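Local coordinates for GTN Reductase (Agrobacterium tumefaciens, PDB 5N6G), which binds flavin mononucleotide and probably reduces activated carbon-carbon double bonds with electrons from NADH or NADPH, as an ene-reductase of the Old Yellow Enzyme family, at residues V234-D239 against E268-G273; L189-N194 against I240-P245. All blocks are in the same frame, centred on the assembly; numbering follows the deposited sequence. Where two conformers were deposited one is given.

The chain forms an eight-stranded parallel beta/alpha barrel, and both contacts join loops that follow its strands. Segment 189-194 comes first, at the end of helix 184-189, which follows strand 174-178. Next is the long loop between strand 227-231 and helix 245-256. Its first part, 234-239, enters contact 1, and its second part, 240-245, enters contact 2. Segment 268-273, after strand 263-267, comes last. The order is therefore crossed: contact 2 closes back from 240-245 to 189-194, and contact 1 closes forward from 234-239 to 268-273. The middle loop thus ties three successive barrel units together. The contacts also touch, where Ile240 CG2 packs on Thr235 O.

Contact 1: residues V234-D239 against E268-G273; sequences VTPAND and EGATGG. With FMN (flavin mononucleotide), chain B.
Thr235 and Thr271 meet hydroxyl to hydroxyl, with their side chains crossing at a slant. Thr235 OG1 donates a hydrogen bond to Thr271 OG1 over 2.8 Å. The rotation of Thr235 explains the reach: OG1 lies anti to the backbone N (chi1 -175°), on a CA-CB bond that points toward 268-273. Thr235 CB follows behind, 3.4 Å from Thr271 OG1. The same Thr235 OG1 takes a weak hydrogen bond from Ala237 N, nearly straight at 163°. Thr271 OG1 is also hydrogen-bonded to Asn181 OD1, and Asn181 lines the pocket of bound 2-phenylacrylic acid.

These loops follow neighbouring strands of the TIM barrel, 227-231 and 263-267, at the end of the barrel that holds the flavin. Thr271 and Gly272 belong to the FMN pocket. The methyl of Thr271 swings away from the backbone N toward the ribityl chain, and this CG2 rests 3.6 Å from FMN O3'. A type II turn from Ala270 to Gly273 carries Thr271 there. It is closed by a backbone hydrogen bond from Gly273 N to Ala270 O. Asn306, an FMN-binding residue, bonds to Gly272 N and Gly273 O.

Apolar groups fill in beside the hydroxyl pair. Pro236 lays the CD corner of its ring against the methyl of Ala270, with CD 3.6 Å from CB. Nearer the start of both segments, Val234 CG2 touches Gly269 CA at 3.6 Å. A water bridges the two backbones there, accepting from Val234 N and donating to Gly269 O, 2.8 Å from that oxygen.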
ATOM      1  N   VAL A 234       8.423 -11.515  -0.350  1.00 15.13           N
ATOM      2  CA  VAL A 234       9.232 -12.191   0.657  1.00 15.44           C
ATOM      3  C   VAL A 234       9.218 -11.508   2.006  1.00 19.93           C
ATOM      4  O   VAL A 234       9.915 -11.958   2.914  1.00 18.64           O
ATOM      5  CB  VAL A 234      10.694 -12.367   0.188  1.00 16.21           C
ATOM      6  CG1 VAL A 234      10.761 -13.177  -1.096  1.00 23.31           C
ATOM      7  CG2 VAL A 234      11.376 -11.034  -0.007  1.00 17.83           C
ATOM      8  N   THR A 235       8.460 -10.457   2.177  1.00 16.11           N
ATOM      9  CA  THR A 235       8.638  -9.663   3.372  1.00 15.51           C
ATOM     10  C   THR A 235       8.191 -10.427   4.619  1.00 17.27           C
ATOM     11  O   THR A 235       7.185 -11.135   4.586  1.00 18.84           O
ATOM     12  CB  THR A 235       7.871  -8.364   3.275  1.00 17.74           C
ATOM     13  OG1 THR A 235       8.202  -7.590   4.433  1.00 17.00           O
ATOM     14  CG2 THR A 235       6.391  -8.596   3.226  1.00 21.18           C
ATOM     15  N   PRO A 236       8.904 -10.277   5.731  1.00 17.16           N
ATOM     16  CA  PRO A 236       8.488 -10.907   6.991  1.00 20.11           C
ATOM     17  C   PRO A 236       7.567 -10.040   7.838  1.00 18.49           C
ATOM     18  O   PRO A 236       7.296 -10.379   8.997  1.00 19.00           O
ATOM     19  CB  PRO A 236       9.825 -11.105   7.683  1.00 17.76           C
ATOM     20  CG  PRO A 236      10.632  -9.914   7.280  1.00 18.58           C
ATOM     21  CD  PRO A 236      10.204  -9.597   5.874  1.00 17.64           C
ATOM     22  N   ALA A 237       7.123  -8.925   7.298  1.00 14.41           N
ATOM     23  CA  ALA A 237       6.278  -8.000   8.039  1.00 16.07           C
ATOM     24  C   ALA A 237       5.081  -8.710   8.663  1.00 17.48           C
ATOM     25  O   ALA A 237       4.420  -9.536   8.034  1.00 15.95           O
ATOM     26  CB  ALA A 237       5.787  -6.901   7.094  1.00 19.49           C
ATOM     27  N   ASN A 238       4.768  -8.318   9.896  1.00 13.80           N
ATOM     28  CA  ASN A 238       3.556  -8.757  10.577  1.00 15.53           C
ATOM     29  C   ASN A 238       3.472 -10.281  10.676  1.00 13.68           C
ATOM     30  O   ASN A 238       2.392 -10.882  10.594  1.00 14.96           O
ATOM     31  CB  ASN A 238       2.329  -8.132   9.923  1.00 16.31           C
ATOM     32  CG  ASN A 238       2.315  -6.623  10.134  1.00 13.17           C
ATOM     33  OD1 ASN A 238       2.437  -6.165  11.278  1.00 18.65           O
ATOM     34  ND2 ASN A 238       2.298  -5.858   9.051  1.00 15.97           N
ATOM     35  N   ASP A 239       4.620 -10.894  10.943  1.00 14.13           N
ATOM     36  CA  ASP A 239       4.715 -12.272  11.423  1.00 14.21           C
ATOM     37  C   ASP A 239       4.327 -13.311  10.374  1.00 15.66           C
ATOM     38  O   ASP A 239       3.978 -14.439  10.737  1.00 20.20           O
ATOM     39  CB  ASP A 239       3.844 -12.452  12.677  1.00 17.38           C
ATOM     40  CG  ASP A 239       4.280 -13.595  13.546  1.00 23.93           C
ATOM     41  OD1 ASP A 239       5.484 -13.933  13.545  1.00 26.29           O
ATOM     42  OD2 ASP A 239       3.409 -14.152  14.282  1.00 23.46           O
ATOM     43  N   GLU A 268      10.769  -5.029  -3.029  1.00 15.26           N
ATOM     44  CA  GLU A 268      11.854  -5.955  -3.294  1.00 16.74           C
ATOM     45  C   GLU A 268      12.592  -6.229  -1.989  1.00 18.96           C
ATOM     46  O   GLU A 268      13.339  -5.378  -1.496  1.00 19.03           O
ATOM     47  CB  GLU A 268      12.776  -5.376  -4.365  1.00 17.82           C
ATOM     48  CG  GLU A 268      12.029  -5.176  -5.681  1.00 21.06           C
ATOM     49  CD  GLU A 268      12.839  -4.459  -6.753  1.00 27.43           C
ATOM     50  OE1 GLU A 268      13.632  -3.540  -6.430  1.00 24.98           O
ATOM     51  OE2 GLU A 268      12.653  -4.819  -7.932  1.00 23.73           O
ATOM     52  N   GLY A 269      12.387  -7.416  -1.434  1.00 17.37           N
ATOM     53  CA  GLY A 269      13.021  -7.790  -0.188  1.00 16.26           C
ATOM     54  C   GLY A 269      12.149  -7.576   1.032  1.00 15.95           C
ATOM     55  O   GLY A 269      10.927  -7.456   0.963  1.00 16.96           O
ATOM     56  N   ALA A 270      12.808  -7.554   2.187  1.00 16.19           N
ATOM     57  CA  ALA A 270      12.100  -7.259   3.425  1.00 16.92           C
ATOM     58  C   ALA A 270      11.748  -5.778   3.467  1.00 17.08           C
ATOM     59  O   ALA A 270      12.603  -4.921   3.231  1.00 21.41           O
ATOM     60  CB  ALA A 270      12.961  -7.649   4.626  1.00 16.94           C
ATOM     61  N   THR A 271      10.481  -5.469   3.742  1.00 18.48           N
ATOM     62  CA  THR A 271      10.053  -4.076   3.734  1.00 17.78           C
ATOM     63  C   THR A 271      10.868  -3.282   4.735  1.00 20.84           C
ATOM     64  O   THR A 271      10.815  -3.550   5.940  1.00 19.86           O
ATOM     65  CB  THR A 271       8.566  -3.977   4.074  1.00 19.24           C
ATOM     66  OG1 THR A 271       7.841  -4.985   3.357  1.00 19.92           O
ATOM     67  CG2 THR A 271       8.055  -2.598   3.674  1.00 16.81           C
ATOM     68  N   GLY A 272      11.614  -2.297   4.243  1.00 19.67           N
ATOM     69  CA  GLY A 272      12.472  -1.501   5.095  1.00 20.88           C
ATOM     70  C   GLY A 272      13.738  -2.192   5.542  1.00 24.43           C
ATOM     71  O   GLY A 272      14.462  -1.647   6.382  1.00 27.76           O
ATOM     72  N   GLY A 273      14.023  -3.376   5.005  1.00 20.66           N
ATOM     73  CA  GLY A 273      15.197  -4.139   5.359  1.00 20.41           C
ATOM     74  C   GLY A 273      15.885  -4.644   4.116  1.00 22.77           C
ATOM     75  O   GLY A 273      15.763  -4.053   3.038  1.00 22.44           O
TER
HETATM   76  N1  FMN B 401       3.910   0.387   3.199  1.00 13.95           N
HETATM   77  C2  FMN B 401       2.613   0.297   2.758  1.00 14.56           C
HETATM   78  O2  FMN B 401       2.289  -0.461   1.817  1.00 13.88           O
HETATM   79  N3  FMN B 401       1.643   1.081   3.344  1.00 13.78           N
HETATM   80  C4  FMN B 401       1.835   1.954   4.398  1.00 18.21           C
HETATM   81  O4  FMN B 401       0.907   2.645   4.819  1.00 15.09           O
HETATM   82  C4A FMN B 401       3.198   2.020   4.877  1.00 15.82           C
HETATM   83  N5  FMN B 401       3.472   2.850   5.852  1.00 17.57           N
HETATM   84  C5A FMN B 401       4.803   3.022   6.192  1.00 14.45           C
HETATM   85  C6  FMN B 401       5.122   3.983   7.145  1.00 13.65           C
HETATM   86  C7  FMN B 401       6.445   4.279   7.441  1.00 16.15           C
HETATM   87  C7M FMN B 401       6.741   5.352   8.459  1.00 17.99           C
HETATM   88  C8  FMN B 401       7.477   3.599   6.785  1.00 14.99           C
HETATM   89  C8M FMN B 401       8.920   3.939   7.036  1.00 15.24           C
HETATM   90  C9  FMN B 401       7.165   2.618   5.847  1.00 13.99           C
HETATM   91  C9A FMN B 401       5.834   2.335   5.542  1.00 12.77           C
HETATM   92  N10 FMN B 401       5.488   1.430   4.515  1.00 13.01           N
HETATM   93  C10 FMN B 401       4.178   1.228   4.179  1.00 16.36           C
HETATM   94  C1' FMN B 401       6.567   0.858   3.697  1.00 13.76           C
HETATM   95  C2' FMN B 401       7.060   1.864   2.666  1.00 13.24           C
HETATM   96  O2' FMN B 401       6.034   2.152   1.709  1.00 14.00           O
HETATM   97  C3' FMN B 401       8.311   1.398   1.920  1.00 13.06           C
HETATM   98  O3' FMN B 401       8.060   0.132   1.314  1.00 17.08           O
HETATM   99  C4' FMN B 401       9.544   1.270   2.813  1.00 13.82           C
HETATM  100  O4' FMN B 401       9.751   2.480   3.546  1.00 16.59           O
HETATM  101  C5' FMN B 401      10.786   0.892   2.027  1.00 15.21           C
HETATM  102  O5' FMN B 401      11.111   1.922   1.072  1.00 15.69           O
HETATM  103  P   FMN B 401      12.310   3.002   1.256  1.00 18.04           P
HETATM  104  O1P FMN B 401      13.583   2.185   1.313  1.00 19.42           O
HETATM  105  O2P FMN B 401      12.037   3.684   2.586  1.00 18.55           O
HETATM  106  O3P FMN B 401      12.195   3.890   0.072  1.00 17.50           O
HETATM  107  O   HOH W   1       8.925  -8.549  -0.606  1.00 16.46           O

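Contact 2: residues L189-N194 against I240-P245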
ATOM      1  N   LEU A 189      -3.000 -15.190   0.906  1.00 14.03           N
ATOM      2  CA  LEU A 189      -2.030 -15.661  -0.089  0.52 14.63           C
ATOM      3  C   LEU A 189      -1.000 -16.608   0.506  1.00 16.15           C
ATOM      4  O   LEU A 189      -0.648 -17.622  -0.110  1.00 14.31           O
ATOM      5  CB  LEU A 189      -1.261 -14.486  -0.690  0.52 14.01           C
ATOM      6  CG  LEU A 189      -1.897 -13.534  -1.680  0.52 14.18           C
ATOM      7  CD1 LEU A 189      -0.899 -12.427  -1.970  0.52 14.97           C
ATOM      8  CD2 LEU A 189      -2.262 -14.272  -2.937  0.52 21.58           C
ATOM      9  N   LYS A 190      -0.459 -16.275   1.673  1.00 13.71           N
ATOM     10  CA  LYS A 190       0.720 -16.968   2.198  1.00 12.08           C
ATOM     11  C   LYS A 190       0.359 -18.142   3.116  1.00 16.27           C
ATOM     12  O   LYS A 190      -0.664 -18.157   3.805  1.00 17.07           O
ATOM     13  CB  LYS A 190       1.658 -15.970   2.882  1.00 12.91           C
ATOM     14  CG  LYS A 190       2.232 -14.971   1.886  1.00 15.61           C
ATOM     15  CD  LYS A 190       3.271 -14.051   2.460  1.00 16.12           C
ATOM     16  CE  LYS A 190       3.850 -13.154   1.369  1.00 19.89           C
ATOM     17  NZ  LYS A 190       4.714 -12.047   1.882  1.00 24.35           N
ATOM     18  N   SER A 191       1.246 -19.128   3.147  1.00 17.23           N
ATOM     19  CA  SER A 191       0.914 -20.409   3.763  0.58 17.35           C
ATOM     20  C   SER A 191       0.767 -20.320   5.280  1.00 19.20           C
ATOM     21  O   SER A 191      -0.036 -21.052   5.865  1.00 19.79           O
ATOM     22  CB  SER A 191       1.990 -21.442   3.419  0.58 20.20           C
ATOM     23  OG  SER A 191       2.052 -21.667   2.027  0.58 29.07           O
ATOM     24  N   SER A 192       1.562 -19.476   5.954  1.00 15.92           N
ATOM     25  CA  SER A 192       1.569 -19.537   7.415  1.00 14.53           C
ATOM     26  C   SER A 192       0.274 -19.033   8.027  1.00 17.39           C
ATOM     27  O   SER A 192      -0.042 -19.388   9.168  1.00 20.89           O
ATOM     28  CB  SER A 192       2.742 -18.744   8.013  1.00 14.08           C
ATOM     29  OG  SER A 192       2.604 -17.345   7.859  1.00 15.68           O
ATOM     30  N   THR A 193      -0.468 -18.224   7.298  1.00 14.63           N
ATOM     31  CA  THR A 193      -1.656 -17.573   7.795  1.00 15.47           C
ATOM     32  C   THR A 193      -2.939 -18.222   7.296  1.00 14.66           C
ATOM     33  O   THR A 193      -4.026 -17.899   7.801  1.00 16.82           O
ATOM     34  CB  THR A 193      -1.634 -16.097   7.378  1.00 15.82           C
ATOM     35  OG1 THR A 193      -1.077 -15.968   6.058  1.00 14.94           O
ATOM     36  CG2 THR A 193      -0.766 -15.286   8.355  1.00 17.09           C
ATOM     37  N   ASN A 194      -2.853 -19.070   6.284  1.00 14.89           N
ATOM     38  CA  ASN A 194      -4.032 -19.613   5.617  1.00 16.34           C
ATOM     39  C   ASN A 194      -4.023 -21.129   5.814  1.00 15.63           C
ATOM     40  O   ASN A 194      -3.264 -21.840   5.152  1.00 19.72           O
ATOM     41  CB  ASN A 194      -4.039 -19.254   4.146  1.00 14.42           C
ATOM     42  CG  ASN A 194      -5.290 -19.719   3.456  1.00 14.25           C
ATOM     43  OD1 ASN A 194      -5.940 -20.658   3.910  1.00 16.60           O
ATOM     44  ND2 ASN A 194      -5.638 -19.067   2.353  1.00 14.77           N
ATOM     45  N   ILE A 240       4.408 -12.981   9.089  1.00 16.48           N
ATOM     46  CA  ILE A 240       3.917 -13.835   8.011  1.00 14.32           C
ATOM     47  C   ILE A 240       5.089 -14.587   7.393  1.00 16.72           C
ATOM     48  O   ILE A 240       6.248 -14.150   7.486  1.00 15.98           O
ATOM     49  CB  ILE A 240       3.144 -12.990   6.971  1.00 14.27           C
ATOM     50  CG1 ILE A 240       2.151 -13.848   6.211  1.00 16.07           C
ATOM     51  CG2 ILE A 240       4.086 -12.259   6.024  1.00 15.62           C
ATOM     52  CD1 ILE A 240       1.013 -13.046   5.630  1.00 18.09           C
ATOM     53  N   PHE A 241       4.808 -15.772   6.846  1.00 15.27           N
ATOM     54  CA  PHE A 241       5.845 -16.640   6.285  1.00 14.74           C
ATOM     55  C   PHE A 241       5.301 -17.406   5.086  1.00 18.00           C
ATOM     56  O   PHE A 241       4.185 -17.919   5.118  1.00 16.26           O
ATOM     57  CB  PHE A 241       6.381 -17.632   7.334  1.00 15.70           C
ATOM     58  CG  PHE A 241       7.312 -18.682   6.789  1.00 15.22           C
ATOM     59  CD1 PHE A 241       8.684 -18.456   6.699  1.00 20.17           C
ATOM     60  CD2 PHE A 241       6.826 -19.921   6.404  1.00 17.55           C
ATOM     61  CE1 PHE A 241       9.541 -19.457   6.198  1.00 18.80           C
ATOM     62  CE2 PHE A 241       7.668 -20.896   5.918  1.00 19.99           C
ATOM     63  CZ  PHE A 241       9.039 -20.651   5.818  1.00 18.73           C
ATOM     64  N   GLU A 242       6.108 -17.505   4.034  1.00 15.40           N
ATOM     65  CA  GLU A 242       5.787 -18.322   2.867  1.00 15.23           C
ATOM     66  C   GLU A 242       7.081 -18.984   2.420  1.00 17.63           C
ATOM     67  O   GLU A 242       8.052 -18.284   2.136  1.00 19.17           O
ATOM     68  CB  GLU A 242       5.210 -17.477   1.722  1.00 16.53           C
ATOM     69  CG  GLU A 242       5.136 -18.181   0.389  1.00 16.54           C
ATOM     70  CD  GLU A 242       4.278 -19.425   0.428  1.00 21.57           C
ATOM     71  OE1 GLU A 242       3.125 -19.308   0.905  1.00 21.57           O
ATOM     72  OE2 GLU A 242       4.762 -20.525   0.019  1.00 21.05           O
ATOM     73  N   ALA A 243       7.100 -20.314   2.353  1.00 17.24           N
ATOM     74  CA  ALA A 243       8.342 -21.013   2.044  1.00 22.35           C
ATOM     75  C   ALA A 243       8.651 -21.057   0.552  1.00 21.46           C
ATOM     76  O   ALA A 243       9.820 -21.248   0.184  1.00 21.78           O
ATOM     77  CB  ALA A 243       8.279 -22.442   2.582  1.00 22.57           C
ATOM     78  N   ASP A 244       7.647 -20.906  -0.307  1.00 16.80           N
ATOM     79  CA  ASP A 244       7.812 -21.105  -1.751  1.00 16.02           C
ATOM     80  C   ASP A 244       7.111 -19.979  -2.497  1.00 15.64           C
ATOM     81  O   ASP A 244       6.120 -20.183  -3.206  1.00 16.93           O
ATOM     82  CB  ASP A 244       7.296 -22.479  -2.154  1.00 17.12           C
ATOM     83  CG  ASP A 244       8.205 -23.591  -1.655  1.00 24.41           C
ATOM     84  OD1 ASP A 244       9.335 -23.689  -2.176  1.00 28.93           O
ATOM     85  OD2 ASP A 244       7.807 -24.335  -0.723  1.00 30.72           O
ATOM     86  N   PRO A 245       7.615 -18.756  -2.352  1.00 15.61           N
ATOM     87  CA  PRO A 245       6.944 -17.612  -2.979  1.00 14.25           C
ATOM     88  C   PRO A 245       6.990 -17.601  -4.497  1.00 16.61           C
ATOM     89  O   PRO A 245       6.110 -16.981  -5.108  1.00 15.13           O
ATOM     90  CB  PRO A 245       7.709 -16.410  -2.398  1.00 16.62           C
ATOM     91  CG  PRO A 245       9.034 -16.962  -2.057  1.00 19.76           C
ATOM     92  CD  PRO A 245       8.753 -18.330  -1.535  1.00 18.65           C
TER
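Glu242 reaches Ser191 with one carboxylate oxygen, OE1, which accepts two hydrogen bonds from that residue. Ser191 OG donates from 2.8 Å on the syn side of OE1, 22° out of the carboxylate plane. Ser191 N comes from the same face, 2.9 Å from OE1, but nearly along the C-O axis. CG of Glu242 points away from the backbone N, and a turn about CB-CG (chi2 60°) folds the acid back toward Ser191. Its other oxygen, OE2, accepts from Asp244 N, so both carboxylate oxygens are held. Arg207 of helix 204-222 forms a salt bridge to OE1, which would probably favour the charged form.

OG of Ser192 sits between its own backbone N and carbonyl carbon (chi1 70°), which places it by Phe241 N. It accepts from Phe241 N over 2.9 Å, while Ser192 N donates to Phe241 O over 3.2 Å.

Lys190 runs extended beyond CG and touches both Ile240 and Glu242 CB. Its CD lies 3.9 Å from Ile240 CG1, the two side chains crossing at about a right angle. Lys190 NZ forms a salt bridge with Glu186 and a hydrogen bond to Ser232 O. Ile240, crossing Thr193 likewise, ends with CD1 3.6 Å from Thr193 OG1, which is hydrogen-bonded to Gln187 O.

These hydrogen bonds and packing join the loops after strands 174-178 and 227-231, successive beta/alpha units of a TIM barrel.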